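Local atomic coordinates of Pdx2 protein (Plasmodium falciparum, PDB entry 2ABW), a protein that hydrolyses glutamine to glutamate and ammonia, which is channelled to the active site of its partner Pdx1 for the making of pyridoxal 5'-phosphate (vitamin B6). Residues Ser94-Asn99 and Glu160-Glu165; His74-His77 and Pro82-Gly85; Gly7-Gln12 and Asp66-Ala71. One frame throughout, in Å; residues are numbered along the deposited sequence. Where two conformers were deposited one is given.

Contact 1 (Ser94-Asn99 and Glu160-Glu165)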
# COMPACT_ATOMS: atom_id res chain seq x y z
N SER A 94 -7.61 -2.77 -4.39
CA SER A 94 -8.96 -2.87 -3.98
C SER A 94 -9.84 -3.67 -4.96
O SER A 94 -9.68 -3.61 -6.18
CB SER A 94 -9.60 -1.51 -3.73
OG SER A 94 -8.89 -0.83 -2.73
N LYS A 95 -10.86 -4.32 -4.42
CA LYS A 95 -11.82 -5.09 -5.28
C LYS A 95 -12.70 -4.25 -6.14
O LYS A 95 -12.82 -4.47 -7.38
CB LYS A 95 -12.71 -5.94 -4.40
CG LYS A 95 -13.69 -6.84 -5.17
CD LYS A 95 -14.39 -7.79 -4.24
CE LYS A 95 -15.11 -8.91 -5.04
NZ LYS A 95 -14.48 -9.05 -6.40
N ASN A 96 -13.37 -3.27 -5.52
CA ASN A 96 -14.24 -2.38 -6.23
C ASN A 96 -13.66 -0.99 -6.14
O ASN A 96 -13.38 -0.49 -5.02
CB ASN A 96 -15.65 -2.39 -5.64
CG ASN A 96 -16.28 -3.73 -5.69
OD1 ASN A 96 -16.31 -4.41 -6.78
ND2 ASN A 96 -16.82 -4.16 -4.54
N VAL A 97 -13.40 -0.35 -7.26
CA VAL A 97 -12.97 1.01 -7.34
C VAL A 97 -14.05 1.90 -7.85
O VAL A 97 -14.56 1.64 -8.96
CB VAL A 97 -11.61 1.12 -8.12
CG1 VAL A 97 -11.17 2.56 -8.18
CG2 VAL A 97 -10.46 0.15 -7.53
N GLU A 98 -14.33 2.99 -7.13
CA GLU A 98 -15.36 3.97 -7.52
C GLU A 98 -14.79 5.36 -7.76
O GLU A 98 -13.83 5.81 -7.13
CB GLU A 98 -16.42 4.04 -6.43
CG GLU A 98 -17.11 2.70 -6.26
CD GLU A 98 -18.18 2.65 -5.17
OE1 GLU A 98 -18.17 3.51 -4.29
OE2 GLU A 98 -18.99 1.70 -5.16
N ASN A 99 -15.38 6.04 -8.72
CA ASN A 99 -15.06 7.44 -8.98
C ASN A 99 -13.69 7.73 -9.57
O ASN A 99 -13.17 8.86 -9.44
CB ASN A 99 -15.31 8.31 -7.74
CG ASN A 99 -15.40 9.79 -8.08
OD1 ASN A 99 -16.07 10.19 -9.05
ND2 ASN A 99 -14.75 10.62 -7.27
N GLU A 160 -16.50 0.43 1.84
CA GLU A 160 -17.04 -0.88 2.25
C GLU A 160 -15.89 -1.86 2.56
O GLU A 160 -14.98 -1.98 1.76
CB GLU A 160 -17.88 -1.50 1.15
CG GLU A 160 -19.06 -0.66 0.69
CD GLU A 160 -19.88 -1.31 -0.44
OE1 GLU A 160 -19.23 -1.96 -1.32
OE2 GLU A 160 -21.13 -1.21 -0.37
N ILE A 161 -16.08 -2.64 3.62
CA ILE A 161 -15.29 -3.86 3.87
C ILE A 161 -16.17 -5.01 3.36
O ILE A 161 -17.35 -5.10 3.75
CB ILE A 161 -14.99 -4.00 5.34
CG1 ILE A 161 -14.18 -2.81 5.88
CG2 ILE A 161 -14.24 -5.30 5.66
CD1 ILE A 161 -12.88 -2.49 5.16
N LEU A 162 -15.56 -5.92 2.60
CA LEU A 162 -16.34 -6.92 1.86
C LEU A 162 -16.08 -8.36 2.33
O LEU A 162 -16.67 -9.30 1.79
CB LEU A 162 -16.12 -6.79 0.38
CG LEU A 162 -16.48 -5.46 -0.26
CD1 LEU A 162 -16.01 -5.36 -1.68
CD2 LEU A 162 -17.95 -5.11 -0.10
N SER A 163 -15.23 -8.55 3.32
CA SER A 163 -14.89 -9.91 3.79
C SER A 163 -14.52 -9.83 5.22
O SER A 163 -13.91 -8.84 5.69
CB SER A 163 -13.66 -10.42 3.04
OG SER A 163 -13.13 -11.60 3.61
N ASP A 164 -14.88 -10.86 5.99
CA ASP A 164 -14.37 -10.94 7.35
C ASP A 164 -12.86 -11.19 7.45
O ASP A 164 -12.28 -11.06 8.56
CB ASP A 164 -15.04 -12.08 8.14
CG ASP A 164 -16.53 -11.85 8.34
OD1 ASP A 164 -16.94 -10.74 8.76
OD2 ASP A 164 -17.30 -12.80 8.09
N GLU A 165 -12.23 -11.52 6.35
CA GLU A 165 -10.78 -11.66 6.32
C GLU A 165 -10.06 -10.34 6.35
O GLU A 165 -8.86 -10.28 6.59
CB GLU A 165 -10.35 -12.30 5.00
CG GLU A 165 -10.60 -13.73 4.74
CD GLU A 165 -9.96 -14.22 3.37
OE1 GLU A 165 -9.14 -13.57 2.59
OE2 GLU A 165 -10.33 -15.36 3.01

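Contact 2 (His74-His77 and Pro82-Gly85)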
# COMPACT_ATOMS: atom_id res chain seq x y z
N HIS A 74 0.37 -12.21 -10.07
CA HIS A 74 0.93 -13.47 -9.62
C HIS A 74 1.66 -13.32 -8.26
O HIS A 74 1.57 -14.18 -7.36
CB HIS A 74 1.81 -14.06 -10.71
CG HIS A 74 2.60 -15.26 -10.30
ND1 HIS A 74 3.92 -15.14 -9.92
CD2 HIS A 74 2.32 -16.57 -10.32
CE1 HIS A 74 4.41 -16.34 -9.70
NE2 HIS A 74 3.42 -17.21 -9.81
N PHE A 75 2.43 -12.26 -8.12
CA PHE A 75 3.21 -11.97 -6.90
C PHE A 75 2.26 -11.87 -5.71
O PHE A 75 2.51 -12.45 -4.65
CB PHE A 75 3.92 -10.67 -7.09
CG PHE A 75 4.74 -10.13 -5.92
CD1 PHE A 75 4.13 -9.39 -4.92
CD2 PHE A 75 6.12 -10.28 -5.95
CE1 PHE A 75 4.85 -8.86 -3.88
CE2 PHE A 75 6.88 -9.70 -4.91
CZ PHE A 75 6.21 -9.00 -3.94
N ILE A 76 1.15 -11.18 -5.89
CA ILE A 76 0.19 -10.97 -4.84
C ILE A 76 -0.58 -12.19 -4.48
O ILE A 76 -0.83 -12.48 -3.31
CB ILE A 76 -0.78 -9.82 -5.24
CG1 ILE A 76 -0.07 -8.49 -5.40
CG2 ILE A 76 -1.93 -9.61 -4.21
CD1 ILE A 76 -0.82 -7.50 -6.23
N HIS A 77 -1.10 -12.91 -5.46
CA HIS A 77 -2.14 -13.88 -5.29
C HIS A 77 -1.73 -15.34 -5.40
O HIS A 77 -2.38 -16.17 -4.83
CB HIS A 77 -3.21 -13.67 -6.36
CG HIS A 77 -3.91 -12.36 -6.22
ND1 HIS A 77 -4.77 -12.08 -5.16
CD2 HIS A 77 -3.80 -11.24 -6.96
CE1 HIS A 77 -5.23 -10.84 -5.34
NE2 HIS A 77 -4.64 -10.29 -6.38
N PRO A 82 4.31 -10.33 0.56
CA PRO A 82 3.74 -9.11 1.15
C PRO A 82 3.74 -7.91 0.20
O PRO A 82 4.78 -7.64 -0.44
CB PRO A 82 4.63 -8.87 2.38
CG PRO A 82 5.08 -10.22 2.76
CD PRO A 82 5.34 -10.92 1.42
N ILE A 83 2.64 -7.15 0.23
CA ILE A 83 2.51 -5.96 -0.58
C ILE A 83 1.82 -4.89 0.22
O ILE A 83 0.91 -5.19 0.94
CB ILE A 83 1.79 -6.28 -1.91
CG1 ILE A 83 1.89 -5.09 -2.88
CG2 ILE A 83 0.41 -6.83 -1.66
CD1 ILE A 83 1.59 -5.43 -4.31
N TRP A 84 2.30 -3.69 0.06
CA TRP A 84 1.76 -2.49 0.74
C TRP A 84 1.36 -1.53 -0.35
O TRP A 84 2.21 -0.95 -1.04
CB TRP A 84 2.82 -1.87 1.62
CG TRP A 84 2.35 -0.68 2.39
CD1 TRP A 84 1.03 -0.24 2.55
CD2 TRP A 84 3.16 0.19 3.15
NE1 TRP A 84 1.00 0.90 3.32
CE2 TRP A 84 2.31 1.17 3.72
CE3 TRP A 84 4.54 0.24 3.43
CZ2 TRP A 84 2.79 2.16 4.55
CZ3 TRP A 84 5.00 1.27 4.18
CH2 TRP A 84 4.14 2.18 4.78
N GLY A 85 0.07 -1.31 -0.50
CA GLY A 85 -0.42 -0.27 -1.38
C GLY A 85 -0.78 0.95 -0.59
O GLY A 85 -1.57 0.86 0.33

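Contact 3 (Gly7-Gln12 and Asp66-Ala71)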
# COMPACT_ATOMS: atom_id res chain seq x y z
N GLY A 7 11.04 -3.86 -2.36
CA GLY A 7 11.03 -3.01 -3.56
C GLY A 7 9.99 -1.94 -3.45
O GLY A 7 8.96 -2.09 -2.71
N VAL A 8 10.24 -0.83 -4.13
CA VAL A 8 9.26 0.27 -4.27
C VAL A 8 8.99 0.49 -5.73
O VAL A 8 9.88 0.77 -6.51
CB VAL A 8 9.71 1.57 -3.59
CG1 VAL A 8 8.65 2.71 -3.77
CG2 VAL A 8 9.92 1.33 -2.09
N LEU A 9 7.74 0.31 -6.15
CA LEU A 9 7.37 0.51 -7.58
C LEU A 9 7.72 1.96 -7.92
O LEU A 9 7.43 2.87 -7.15
CB LEU A 9 5.87 0.20 -7.75
CG LEU A 9 5.52 0.14 -9.25
CD1 LEU A 9 6.02 -1.13 -9.95
CD2 LEU A 9 3.99 0.23 -9.43
N SER A 10 8.43 2.18 -9.02
CA SER A 10 9.01 3.52 -9.27
C SER A 10 8.68 4.17 -10.60
O SER A 10 9.12 5.32 -10.87
CB SER A 10 10.49 3.44 -9.09
OG SER A 10 11.10 2.68 -10.11
N LEU A 11 7.94 3.44 -11.39
CA LEU A 11 7.62 3.86 -12.75
C LEU A 11 6.89 5.21 -12.82
O LEU A 11 7.10 5.95 -13.77
CB LEU A 11 6.81 2.76 -13.43
CG LEU A 11 7.61 1.45 -13.62
CD1 LEU A 11 6.75 0.32 -13.98
CD2 LEU A 11 8.76 1.62 -14.57
N GLN A 12 6.04 5.49 -11.83
CA GLN A 12 5.21 6.64 -11.80
C GLN A 12 5.96 7.87 -11.25
O GLN A 12 5.42 8.99 -11.24
CB GLN A 12 4.00 6.34 -10.95
CG GLN A 12 4.29 6.18 -9.44
CD GLN A 12 5.15 4.97 -8.96
OE1 GLN A 12 5.20 3.88 -9.56
NE2 GLN A 12 5.73 5.17 -7.79
N ASP A 66 0.69 -5.95 -20.79
CA ASP A 66 0.47 -6.21 -19.37
C ASP A 66 1.46 -7.18 -18.72
O ASP A 66 1.12 -7.86 -17.72
CB ASP A 66 -0.97 -6.70 -19.18
CG ASP A 66 -1.95 -5.63 -18.75
OD1 ASP A 66 -1.55 -4.47 -18.54
OD2 ASP A 66 -3.20 -5.92 -18.59
N THR A 67 2.70 -7.18 -19.13
CA THR A 67 3.69 -8.12 -18.59
C THR A 67 3.84 -7.88 -17.09
O THR A 67 3.79 -8.81 -16.29
CB THR A 67 5.06 -8.03 -19.33
OG1 THR A 67 4.89 -8.61 -20.65
CG2 THR A 67 6.12 -8.77 -18.60
N LEU A 68 4.04 -6.63 -16.71
CA LEU A 68 4.28 -6.35 -15.22
C LEU A 68 3.00 -6.50 -14.46
O LEU A 68 3.01 -7.00 -13.33
CB LEU A 68 4.88 -4.95 -15.01
CG LEU A 68 5.31 -4.57 -13.65
CD1 LEU A 68 6.31 -5.55 -13.03
CD2 LEU A 68 5.87 -3.09 -13.62
N TYR A 69 1.85 -6.07 -14.99
CA TYR A 69 0.55 -6.25 -14.35
C TYR A 69 0.38 -7.74 -14.00
O TYR A 69 0.09 -8.13 -12.87
CB TYR A 69 -0.57 -5.84 -15.26
CG TYR A 69 -1.91 -6.13 -14.69
CD1 TYR A 69 -2.50 -5.34 -13.71
CD2 TYR A 69 -2.60 -7.24 -15.09
CE1 TYR A 69 -3.75 -5.62 -13.16
CE2 TYR A 69 -3.83 -7.58 -14.48
CZ TYR A 69 -4.43 -6.76 -13.58
OH TYR A 69 -5.64 -7.09 -12.98
N ASN A 70 0.57 -8.59 -15.00
CA ASN A 70 0.34 -10.07 -14.76
C ASN A 70 1.34 -10.58 -13.72
O ASN A 70 0.96 -11.38 -12.86
CB ASN A 70 0.49 -10.81 -16.01
CG ASN A 70 -0.61 -10.49 -17.04
OD1 ASN A 70 -1.69 -10.22 -16.65
ND2 ASN A 70 -0.32 -10.63 -18.30
N ALA A 71 2.58 -10.08 -13.73
CA ALA A 71 3.56 -10.52 -12.74
C ALA A 71 3.17 -10.05 -11.33
O ALA A 71 3.36 -10.77 -10.33
CB ALA A 71 5.00 -10.07 -13.13

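Contact 1 (Ser94-Asn99 and Glu160-Glu165)
On the small three-stranded sheet at the protein surface, Lys-95 and Asn-96, at the corner that interrupts edge strand 94-98, meet Leu-162, which lies just past the end of the other edge strand. The closest approach is that of Asn-96 ND2 to the methyl CD1 of Leu-162, 3.2 Å, a tight contact in which the nitrogen presses on the methyl with no hydrogen bond. The same CD1 lies 3.9 Å from Lys-95 CD, the two side chains crossing at about a right angle. In Lys-95, CG is swung opposite the backbone N (chi1 -177°), which brings CD against the methyl, while a bend at chi4 carries the amine off from Leu-162. A lysine suits such an exposed place, since its methylenes can cover a leucine while its amino group stays at the surface. The strands 94-98 and 157-161 do not pair directly: 115-120 runs between them, parallel to the first and antiparallel to the second, and the contact bridges over it. Thr-118 of that middle strand joins the two edges through its OG1, hydrogen-bonded to both Asn-96 ND2 and Glu-160 OE1, so the asparagine amide that touches the leucine is also tied to the sheet. Further along, Glu-98 OE2 and Glu-160 OE1 stay 5.3 Å apart; the salt bridge from Glu-98 to Arg-159 probably eases the repulsion between these like charges.

Contact 2 (His74-His77 and Pro82-Gly85)
Ile-76 and Ile-83 make the aliphatic part of this buried contact between the end of helix 63-77 and the start of strand 83-86. The CD1 methyl of Ile-83 reaches the helix and lies 3.6 Å from Ile-76 CG1 and 3.7 Å from Ile-76 CD1, while Ile-83 CG2 stands 4.1 Å from the same CG1. With chi1 at -169°, the longer branch of Ile-83 leaves CB on the side remote from the backbone N, and that rotation sends it toward the helix. The beta branch of Ile-83 fits a strand, and at Ile-76 an apolar side chain suits the helix face turned to the sheet. The aromatic part belongs to Phe-75, whose ring meets the strand by its edge. CE1 comes 3.7 Å from Pro-82 O, close to the ring plane, where the slightly positive C-H rim of a phenyl ring can face a carbonyl oxygen favourably. The same CE1 is 4.5 Å from Ile-83 CB, a looser apolar touch. No hydrogen bond joins the two segments, so van der Waals packing and the ring-edge approach to a carbonyl carry the contact. Around it, Leu-47 of strand 46-49 touches both Phe-75 and Ile-83, and Cys-190 of strand 190-193 touches both isoleucines. While Ile-83 faces helix 63-77, the next residue, Trp-84, packs on Phe-205 of helix 204-219, so the strand lies between two helices.

Contact 3 (Gly7-Gln12 and Asp66-Ala71)
Leu-68 and Leu-11 reach toward each other tip to tip, with Leu-68 CD2 and Leu-11 CD1 3.5 Å apart. The same CD2 also lies 4.2 Å from Leu-9 CD1, but here the side chains run alongside in opposite senses, so one helix methyl serves two leucines in different ways. In Leu-68 a chi1 of -173° extends the side chain from the helix, and chi2 of 55° then puts CD2 at the tip facing Leu-11. Leu-9 and Leu-11 each adopt two conformations, so these approaches describe one of them and are less certain. Leu-9 ends strand 4-9, and helix 63-77 packs on the parallel part of the mixed central sheet, as in class I glutaminases. Leucine suits this place because its forked, apolar end lets one methyl touch two neighbours. Beyond the strand the chain turns, and Gln-12 NE2 donates to Leu-9 O at 2.9 Å, the donor standing above the carbonyl plane, which ties the turn back to the strand. Val-57 of helix 54-60 lies against Leu-9, and Val-38 of helix 38-42 against Leu-68.

Contacts 2 and 3 share helix 63-77 and the large central sheet, with centres about 11 Å apart; the first packs the helix's last turn on strand 83-86, the second an earlier turn against the end of strand 4-9 and the turn after it. Both are buried and rely on apolar side chains, isoleucines and a phenylalanine in contact 2 and leucines alone in contact 3. Contact 1 belongs to a different, smaller sheet, about 16 Å from contact 2 and 22 Å from contact 3 between centres. It is a surface contact, and there an amide and the carbons of a lysine touch a leucine, with charged neighbours alongside.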